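Local coordinates for solute-binding periplasmic protein of iron/siderophore ABC transporter (Yersinia pestis, PDB 6B2Y), which probably binds chelated iron in the periplasm and hands it to an ABC transporter of the inner membrane, at residues T50-A53 with K54-R57; K150-K154 with A155-V159; G261-L265 with E266-A270; N316-S319 with A320-T323. All coordinates share one frame; numbering follows the deposited sequence.

Two pairs of local contacts mark the far ends of this two-lobed binding protein, following one another along the chain without interleaving. Contacts 1 and 2 have centres about 14 Å apart and belong to the lobe built on the parallel sheet: residues 50-57 lead into strand 58-60, while the loop after helix 147-154 leads into strand 159-162. They meet where Pro158 packs on Ile51 and Pro52. Contacts 3 and 4, with centres about 15 Å apart, lie beside the mixed sheet and join through Leu269 of helix 265-271 and Leu318. Between the pairs the centres stand about 41 to 53 Å apart, so each pair belongs to the packing of one lobe and none bridges the two.

Contact 1: T50-A53 with K54-R57; sequences TIPA and KVER
Pro52 and Val55 meet round the bend that joins strand 48-50 to strand 58-60. The touching atom of the valine is CG2, which lies 4.1 Å from Pro52 CG and 3.8 Å from Pro52 O, so one methyl touches both the ring and the carbonyl oxygen. Its position follows from chi1 of 170°: CG1 is turned opposite the backbone N, while CG2 lies opposite the carbonyl carbon and swings back over the preceding residues. Val55 CG2 lies over one face of the Pro52 ring, the two side chains slanting past each other. The same methyl also comes within 4.3 Å of Ile51 CG2, a looser apolar contact that adds a second buried side chain to the cluster.

The same face of the ring also receives the Lys54 carbonyl, with Lys54 O 3.6 Å from both Pro52 CB and Pro52 CG. Lys54 itself sends its side chain off the bend into an exposed position; its CG leaves opposite the carbonyl carbon (chi1 -65°), and CB and CG stay beside the Ala53 carbonyl carbon, CG at 3.7 Å from Ala53 C.

Polar anchors come from outside the bend: Pro52 O accepts a hydrogen bond from His184 NE2, and Val55 O one from Arg80 NH1. Ile51 and Val55 both rest on Ile132 of strand 132-136. The arrangement is an irregular strand-to-strand connection whose buried face is Ile51 and Val55, leading into strand 58-60, the central strand of the parallel sheet in one lobe, as in periplasmic binding proteins.

Contact 2: K150-K154 with A155-V159; sequences KQLEK and AGVPV
Helix 147-154 is closed by a Schellman motif in which Gly156, the first residue out of helical phi/psi at phi 83°, donates from its N to Glu153 O, while Val157 N reaches back 3.2 Å to Leu152 O. The final helical bond before this turn runs from Ala155 N to Gln151 O, also 3.2 Å long. The two capping bonds differ in direction, since Val157 N approaches Leu152 O with a moderate tilt from the carbonyl plane, whereas Gly156 N sits well above the plane of the Glu153 carbonyl and off its lone pairs.

Leu152 is the side chain on which the returning chain closes. Its chi1 of -73° places CG beside the backbone N, and chi2 of 155° then turns CD2 to Val157 and CD1 to Val159. CD2 packs 3.9 Å from Val157 CG1, with the two side chains meeting at a slant. Val159 approaches nearly at right angles, its CG2 lying 3.8 Å from Leu152 CB and 4.1 Å from Leu152 CD1. In Val159 that methyl is the one opposite the carbonyl carbon, while CG1 takes the place opposite the N. The apolar touch of Leu152 and Val157, residues also joined by the longer backbone bond, is the hydrophobic contact that usually accompanies a Schellman motif.

Ala155 CB lies 3.6 Å from Gln151 O, against the last turn of the helix. Glu153 OE1 forms a salt bridge with Arg47, whose guanidinium also bonds to Val159 O and so ties the helix to the strand it precedes. Leu152 and Val159 both pack on Phe135 of strand 132-136, which neighbours strand 159-162 at one edge of the parallel sheet.

Contact 3: G261-L265 with E266-A270; sequences GTVNL and EKVLA
Chi1 of 178° sets Leu265 CG opposite its backbone N, and chi1 of -55° sends Leu269 CG the other way, opposite its carbonyl carbon; these two choices bring the leucines together one helical turn apart. Leu265 CD1 meets Leu269 CD2 at 4.1 Å, the chains lying at a slant to each other. The isobutyl group of Leu269 also covers a backbone oxygen, with CG 3.3 Å from Leu265 O, the acceptor for Leu269 N in a nearly straight bond (3.1 Å, 170°).

A second cluster lies at the start of the helix. Val263 CG1 touches the aliphatic start of Lys267 (CB, 3.7 Å), the two side chains meeting about square, and comes 4.2 Å from Val268 CG2. Asn264 occupies the N-cap, but its side chain makes no capping bond, and Leu265 N is buried without a partner; Asn264 O accepts the first bonds of the helix, from Lys267 N at 3.0 Å and weakly from Val268 N. The amide lies alongside the Glu266 carboxylate.

Strand 260-262 pairs with strand 232-234 immediately before this turn, while Leu265 packs on Cys231 and Ile315, and helix 265-271 leads on to strand 275-280 of the mixed sheet.

Contact 4: N316-S319 with A320-T323; sequences NTLS and AVNT
Asn322 reaches back across the turn to Asn316: its ND2 donates to Asn316 O at 3.0 Å and 161°, with the oxygen close to the plane of the amide but the N-H arriving well above the plane of the carbonyl. The side chain gets there with CG opposite its own carbonyl carbon (chi1 -66°). This bond fastens the helix 319-322 to the 3-10 segment before it.

Next to it, Leu318 O accepts from two amides: Asn322 N, in the carbonyl plane at 3.3 Å, and Val321 N, above that plane at 3.0 Å. Leu318 is the N-cap of helix 319-322, and here the backbone oxygen at that position takes the first two bonds of the helix. Beside these bonds Val321 CG2 packs on Leu318 CB at 3.9 Å, the side chains meeting at a slant, while Val321 CG1 lies 4.1 Å from Asn316 CA.

At the other end, Thr323 N makes a weak bond to Ser319 O. The separation of Thr323 OG1 from the same oxygen, 2.3 Å, is too short to be trusted. Further out, Thr317 OG1 bonds to Gly314 O, Ala320 O accepts from Ser326 OG, and Leu318 rests on Pro273.

Contact 1: T50-A53 with K54-R57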
loop_
_atom_site.group_PDB
_atom_site.type_symbol
_atom_site.label_atom_id
_atom_site.label_comp_id
_atom_site.label_asym_id
_atom_site.label_seq_id
_atom_site.Cartn_x
_atom_site.Cartn_y
_atom_site.Cartn_z
ATOM N N THR A 50 -20.087 14.486 -11.200
ATOM C CA THR A 50 -20.729 15.476 -10.341
ATOM C C THR A 50 -20.769 14.978 -8.897
ATOM O O THR A 50 -21.142 13.826 -8.639
ATOM C CB THR A 50 -22.149 15.787 -10.835
ATOM O OG1 THR A 50 -22.085 16.454 -12.099
ATOM C CG2 THR A 50 -22.882 16.695 -9.845
ATOM N N ILE A 51 -20.399 15.852 -7.964
ATOM C CA ILE A 51 -20.260 15.517 -6.552
ATOM C C ILE A 51 -21.256 16.358 -5.763
ATOM O O ILE A 51 -21.318 17.572 -5.965
ATOM C CB ILE A 51 -18.831 15.773 -6.041
ATOM C CG1 ILE A 51 -17.835 14.913 -6.818
ATOM C CG2 ILE A 51 -18.723 15.527 -4.533
ATOM C CD1 ILE A 51 -18.145 13.441 -6.809
ATOM N N PRO A 52 -22.016 15.778 -4.836
ATOM C CA PRO A 52 -22.910 16.597 -4.007
ATOM C C PRO A 52 -22.121 17.487 -3.061
ATOM O O PRO A 52 -21.028 17.140 -2.606
ATOM C CB PRO A 52 -23.726 15.556 -3.237
ATOM C CG PRO A 52 -22.794 14.364 -3.158
ATOM C CD PRO A 52 -22.080 14.353 -4.477
ATOM N N ALA A 53 -22.702 18.649 -2.754
ATOM C CA ALA A 53 -22.027 19.613 -1.892
ATOM C C ALA A 53 -21.799 19.084 -0.488
ATOM O O ALA A 53 -20.898 19.566 0.209
ATOM C CB ALA A 53 -22.835 20.913 -1.825
ATOM N N LYS A 54 -22.589 18.106 -0.061
ATOM C CA LYS A 54 -22.466 17.495 1.254
ATOM C C LYS A 54 -22.199 16.010 1.063
ATOM O O LYS A 54 -22.917 15.342 0.308
ATOM C CB LYS A 54 -23.739 17.698 2.080
ATOM C CG LYS A 54 -24.045 19.151 2.440
ATOM C CD LYS A 54 -24.880 19.215 3.722
ATOM C CE LYS A 54 -24.874 20.608 4.332
ATOM N NZ LYS A 54 -23.622 20.877 5.099
ATOM N N VAL A 55 -21.155 15.505 1.714
ATOM C CA VAL A 55 -20.793 14.095 1.636
ATOM C C VAL A 55 -20.682 13.566 3.058
ATOM O O VAL A 55 -19.794 13.978 3.811
ATOM C CB VAL A 55 -19.482 13.868 0.874
ATOM C CG1 VAL A 55 -19.032 12.419 1.032
ATOM C CG2 VAL A 55 -19.655 14.237 -0.581
ATOM N N GLU A 56 -21.588 12.665 3.436
ATOM C CA GLU A 56 -21.509 12.045 4.750
ATOM C C GLU A 56 -21.611 10.526 4.726
ATOM O O GLU A 56 -21.418 9.909 5.778
ATOM C CB GLU A 56 -22.597 12.604 5.686
ATOM C CG GLU A 56 -22.562 14.124 5.877
ATOM C CD GLU A 56 -21.345 14.600 6.656
ATOM O OE1 GLU A 56 -20.856 13.848 7.527
ATOM O OE2 GLU A 56 -20.876 15.731 6.387
ATOM N N ARG A 57 -21.900 9.906 3.581
ATOM C CA ARG A 57 -22.051 8.454 3.470
ATOM C C ARG A 57 -21.171 7.945 2.329
ATOM O O ARG A 57 -21.573 7.995 1.164
ATOM C CB ARG A 57 -23.520 8.085 3.252
ATOM C CG ARG A 57 -24.436 8.677 4.317
ATOM C CD ARG A 57 -25.896 8.269 4.140
ATOM N NE ARG A 57 -26.117 6.827 4.264
ATOM C CZ ARG A 57 -26.178 6.170 5.422
ATOM N NH1 ARG A 57 -26.015 6.822 6.565
ATOM N NH2 ARG A 57 -26.395 4.856 5.438
#

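Contact 2: K150-K154 with A155-V159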
loop_
_atom_site.group_PDB
_atom_site.type_symbol
_atom_site.label_atom_id
_atom_site.label_comp_id
_atom_site.label_asym_id
_atom_site.label_seq_id
_atom_site.Cartn_x
_atom_site.Cartn_y
_atom_site.Cartn_z
ATOM N N LYS A 150 -20.814 -0.839 -12.231
ATOM C CA LYS A 150 -21.911 -0.752 -13.187
ATOM C C LYS A 150 -23.252 -0.522 -12.484
ATOM O O LYS A 150 -24.076 0.288 -12.931
ATOM C CB LYS A 150 -21.905 -2.039 -14.006
ATOM C CG LYS A 150 -22.980 -2.129 -15.078
ATOM C CD LYS A 150 -22.895 -3.521 -15.651
ATOM C CE LYS A 150 -23.550 -3.647 -16.955
ATOM N NZ LYS A 150 -24.981 -3.108 -16.881
ATOM N N GLN A 151 -23.471 -1.210 -11.363
ATOM C CA GLN A 151 -24.720 -1.057 -10.626
ATOM C C GLN A 151 -24.862 0.370 -10.089
ATOM O O GLN A 151 -25.904 1.011 -10.254
ATOM C CB GLN A 151 -24.779 -2.097 -9.502
ATOM C CG GLN A 151 -25.858 -1.893 -8.453
ATOM C CD GLN A 151 -26.160 -3.179 -7.701
ATOM O OE1 GLN A 151 -26.963 -3.998 -8.144
ATOM N NE2 GLN A 151 -25.499 -3.372 -6.570
ATOM N N LEU A 152 -23.802 0.899 -9.468
ATOM C CA LEU A 152 -23.861 2.240 -8.903
ATOM C C LEU A 152 -24.115 3.298 -9.973
ATOM O O LEU A 152 -24.867 4.255 -9.740
ATOM C CB LEU A 152 -22.557 2.537 -8.154
ATOM C CG LEU A 152 -22.311 1.851 -6.815
ATOM C CD1 LEU A 152 -20.821 1.718 -6.483
ATOM C CD2 LEU A 152 -23.061 2.524 -5.684
ATOM N N GLU A 153 -23.451 3.181 -11.127
ATOM C CA GLU A 153 -23.548 4.208 -12.162
ATOM C C GLU A 153 -24.983 4.365 -12.657
ATOM O O GLU A 153 -25.462 5.489 -12.854
ATOM C CB GLU A 153 -22.603 3.874 -13.318
ATOM C CG GLU A 153 -21.140 4.157 -12.997
ATOM C CD GLU A 153 -20.256 4.147 -14.226
ATOM O OE1 GLU A 153 -19.879 5.240 -14.699
ATOM O OE2 GLU A 153 -19.944 3.046 -14.724
ATOM N N LYS A 154 -25.693 3.252 -12.845
ATOM C CA LYS A 154 -27.073 3.341 -13.314
ATOM C C LYS A 154 -28.016 3.804 -12.209
ATOM O O LYS A 154 -29.066 4.389 -12.504
ATOM C CB LYS A 154 -27.531 2.005 -13.901
ATOM C CG LYS A 154 -27.276 1.901 -15.400
ATOM C CD LYS A 154 -27.526 0.499 -15.951
ATOM C CE LYS A 154 -28.992 0.258 -16.293
ATOM N NZ LYS A 154 -29.205 -1.139 -16.800
ATOM N N ALA A 155 -27.665 3.559 -10.944
ATOM C CA ALA A 155 -28.438 4.056 -9.809
ATOM C C ALA A 155 -28.140 5.513 -9.476
ATOM O O ALA A 155 -28.706 6.041 -8.509
ATOM C CB ALA A 155 -28.182 3.190 -8.575
ATOM N N GLY A 156 -27.254 6.163 -10.229
ATOM C CA GLY A 156 -27.000 7.583 -10.070
ATOM C C GLY A 156 -26.030 7.971 -8.975
ATOM O O GLY A 156 -25.861 9.171 -8.728
ATOM N N VAL A 157 -25.400 7.012 -8.307
ATOM C CA VAL A 157 -24.443 7.335 -7.243
ATOM C C VAL A 157 -23.101 7.685 -7.883
ATOM O O VAL A 157 -22.622 6.930 -8.748
ATOM C CB VAL A 157 -24.301 6.167 -6.271
ATOM C CG1 VAL A 157 -23.122 6.383 -5.322
ATOM C CG2 VAL A 157 -25.580 5.981 -5.468
ATOM N N PRO A 158 -22.474 8.799 -7.502
ATOM C CA PRO A 158 -21.195 9.174 -8.124
ATOM C C PRO A 158 -20.093 8.199 -7.736
ATOM O O PRO A 158 -19.947 7.849 -6.567
ATOM C CB PRO A 158 -20.922 10.579 -7.566
ATOM C CG PRO A 158 -22.176 10.984 -6.826
ATOM C CD PRO A 158 -22.874 9.741 -6.443
ATOM N N VAL A 159 -19.305 7.782 -8.726
ATOM C CA VAL A 159 -18.174 6.880 -8.524
ATOM C C VAL A 159 -16.901 7.619 -8.919
ATOM O O VAL A 159 -16.830 8.205 -10.008
ATOM C CB VAL A 159 -18.330 5.587 -9.347
ATOM C CG1 VAL A 159 -17.088 4.732 -9.240
ATOM C CG2 VAL A 159 -19.581 4.811 -8.923
#

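Contact 3: G261-L265 with E266-A270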
loop_
_atom_site.group_PDB
_atom_site.type_symbol
_atom_site.label_atom_id
_atom_site.label_comp_id
_atom_site.label_asym_id
_atom_site.label_seq_id
_atom_site.Cartn_x
_atom_site.Cartn_y
_atom_site.Cartn_z
ATOM N N GLY A 261 3.267 -8.164 -12.318
ATOM C CA GLY A 261 3.348 -9.381 -13.105
ATOM C C GLY A 261 4.228 -10.410 -12.423
ATOM O O GLY A 261 4.719 -10.204 -11.315
ATOM N N THR A 262 4.418 -11.530 -13.120
ATOM C CA THR A 262 5.214 -12.652 -12.635
ATOM C C THR A 262 6.468 -12.809 -13.491
ATOM O O THR A 262 6.415 -12.674 -14.717
ATOM C CB THR A 262 4.395 -13.953 -12.645
ATOM O OG1 THR A 262 3.310 -13.854 -11.714
ATOM C CG2 THR A 262 5.249 -15.157 -12.252
ATOM N N VAL A 263 7.599 -13.065 -12.840
ATOM C CA VAL A 263 8.861 -13.358 -13.507
ATOM C C VAL A 263 9.325 -14.719 -13.010
ATOM O O VAL A 263 9.286 -14.981 -11.806
ATOM C CB VAL A 263 9.917 -12.271 -13.213
ATOM C CG1 VAL A 263 11.301 -12.694 -13.707
ATOM C CG2 VAL A 263 9.490 -10.933 -13.827
ATOM N N ASN A 264 9.747 -15.592 -13.913
ATOM C CA ASN A 264 10.057 -16.945 -13.467
ATOM C C ASN A 264 11.331 -16.959 -12.640
ATOM O O ASN A 264 12.227 -16.116 -12.806
ATOM C CB ASN A 264 10.173 -17.900 -14.641
ATOM C CG ASN A 264 8.953 -18.815 -14.765
ATOM O OD1 ASN A 264 8.821 -19.792 -14.025
ATOM N ND2 ASN A 264 8.059 -18.498 -15.702
ATOM N N LEU A 265 11.418 -17.942 -11.738
ATOM C CA LEU A 265 12.513 -17.994 -10.771
ATOM C C LEU A 265 13.868 -18.069 -11.462
ATOM O O LEU A 265 14.848 -17.506 -10.964
ATOM C CB LEU A 265 12.328 -19.173 -9.815
ATOM C CG LEU A 265 13.448 -19.363 -8.792
ATOM C CD1 LEU A 265 13.649 -18.084 -7.980
ATOM C CD2 LEU A 265 13.175 -20.538 -7.856
ATOM N N GLU A 266 13.941 -18.743 -12.615
ATOM C CA GLU A 266 15.218 -18.861 -13.314
ATOM C C GLU A 266 15.753 -17.501 -13.743
ATOM O O GLU A 266 16.972 -17.289 -13.751
ATOM C CB GLU A 266 15.066 -19.784 -14.526
ATOM C CG GLU A 266 14.659 -21.227 -14.184
ATOM C CD GLU A 266 13.177 -21.371 -13.846
ATOM O OE1 GLU A 266 12.845 -22.259 -13.026
ATOM O OE2 GLU A 266 12.351 -20.600 -14.394
ATOM N N LYS A 267 14.865 -16.565 -14.087
ATOM C CA LYS A 267 15.318 -15.244 -14.506
ATOM C C LYS A 267 15.829 -14.434 -13.322
ATOM O O LYS A 267 16.835 -13.727 -13.439
ATOM C CB LYS A 267 14.191 -14.504 -15.222
ATOM C CG LYS A 267 13.911 -15.013 -16.621
ATOM C CD LYS A 267 12.432 -14.986 -16.922
ATOM C CE LYS A 267 12.182 -15.125 -18.416
ATOM N NZ LYS A 267 13.217 -14.402 -19.195
ATOM N N VAL A 268 15.150 -14.525 -12.174
ATOM C CA VAL A 268 15.643 -13.867 -10.966
ATOM C C VAL A 268 17.061 -14.329 -10.656
ATOM O O VAL A 268 17.962 -13.513 -10.432
ATOM C CB VAL A 268 14.697 -14.132 -9.780
ATOM C CG1 VAL A 268 15.135 -13.333 -8.564
ATOM C CG2 VAL A 268 13.270 -13.799 -10.168
ATOM N N LEU A 269 17.282 -15.649 -10.660
ATOM C CA LEU A 269 18.612 -16.176 -10.364
ATOM C C LEU A 269 19.627 -15.717 -11.401
ATOM O O LEU A 269 20.735 -15.293 -11.047
ATOM C CB LEU A 269 18.571 -17.703 -10.298
ATOM C CG LEU A 269 17.551 -18.311 -9.332
ATOM C CD1 LEU A 269 17.656 -19.825 -9.342
ATOM C CD2 LEU A 269 17.742 -17.766 -7.935
ATOM N N ALA A 270 19.269 -15.791 -12.685
ATOM C CA ALA A 270 20.179 -15.341 -13.739
ATOM C C ALA A 270 20.480 -13.851 -13.632
ATOM O O ALA A 270 21.541 -13.396 -14.079
ATOM C CB ALA A 270 19.594 -15.659 -15.118
#

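Contact 4: N316-S319 with A320-T323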
loop_
_atom_site.group_PDB
_atom_site.type_symbol
_atom_site.label_atom_id
_atom_site.label_comp_id
_atom_site.label_asym_id
_atom_site.label_seq_id
_atom_site.Cartn_x
_atom_site.Cartn_y
_atom_site.Cartn_z
ATOM N N ASN A 316 17.349 -19.397 -2.007
ATOM C CA ASN A 316 18.458 -19.483 -1.061
ATOM C C ASN A 316 19.819 -19.646 -1.739
ATOM O O ASN A 316 20.828 -19.750 -1.033
ATOM C CB ASN A 316 18.223 -20.616 -0.047
ATOM C CG ASN A 316 18.122 -21.994 -0.693
ATOM O OD1 ASN A 316 18.447 -22.179 -1.866
ATOM N ND2 ASN A 316 17.668 -22.977 0.088
ATOM N N THR A 317 19.877 -19.652 -3.070
ATOM C CA THR A 317 21.142 -19.626 -3.797
ATOM C C THR A 317 21.551 -18.220 -4.237
ATOM O O THR A 317 22.650 -18.052 -4.776
ATOM C CB THR A 317 21.077 -20.549 -5.023
ATOM O OG1 THR A 317 20.277 -19.949 -6.047
ATOM C CG2 THR A 317 20.491 -21.926 -4.648
ATOM N N LEU A 318 20.701 -17.214 -4.007
ATOM C CA LEU A 318 21.015 -15.837 -4.365
ATOM C C LEU A 318 22.116 -15.293 -3.468
ATOM O O LEU A 318 22.060 -15.436 -2.244
ATOM C CB LEU A 318 19.766 -14.957 -4.236
ATOM C CG LEU A 318 18.639 -15.129 -5.262
ATOM C CD1 LEU A 318 17.318 -14.530 -4.734
ATOM C CD2 LEU A 318 19.025 -14.469 -6.581
ATOM N N SER A 319 23.120 -14.655 -4.076
ATOM C CA SER A 319 24.126 -13.963 -3.283
ATOM C C SER A 319 23.501 -12.899 -2.390
ATOM O O SER A 319 23.992 -12.651 -1.284
ATOM C CB SER A 319 25.184 -13.339 -4.189
ATOM O OG SER A 319 25.836 -14.321 -4.967
ATOM N N ALA A 320 22.428 -12.245 -2.850
ATOM C CA ALA A 320 21.768 -11.256 -2.003
ATOM C C ALA A 320 21.239 -11.884 -0.725
ATOM O O ALA A 320 21.238 -11.241 0.330
ATOM C CB ALA A 320 20.623 -10.577 -2.766
ATOM N N VAL A 321 20.808 -13.140 -0.802
ATOM C CA VAL A 321 20.246 -13.820 0.360
ATOM C C VAL A 321 21.342 -14.182 1.361
ATOM O O VAL A 321 21.140 -14.102 2.579
ATOM C CB VAL A 321 19.454 -15.057 -0.106
ATOM C CG1 VAL A 321 19.262 -16.053 1.040
ATOM C CG2 VAL A 321 18.109 -14.628 -0.697
ATOM N N ASN A 322 22.525 -14.548 0.871
ATOM C CA ASN A 322 23.573 -15.132 1.699
ATOM C C ASN A 322 24.640 -14.137 2.134
ATOM O O ASN A 322 25.477 -14.480 2.975
ATOM C CB ASN A 322 24.236 -16.287 0.944
ATOM C CG ASN A 322 23.288 -17.444 0.714
ATOM O OD1 ASN A 322 22.667 -17.947 1.658
ATOM N ND2 ASN A 322 23.173 -17.882 -0.538
ATOM N N THR A 323 24.630 -12.918 1.602
ATOM C CA THR A 323 25.661 -11.938 1.908
ATOM C C THR A 323 25.131 -10.749 2.702
ATOM O O THR A 323 25.830 -9.736 2.829
ATOM C CB THR A 323 26.329 -11.458 0.618
ATOM O OG1 THR A 323 25.327 -11.000 -0.298
ATOM C CG2 THR A 323 27.101 -12.594 -0.028
#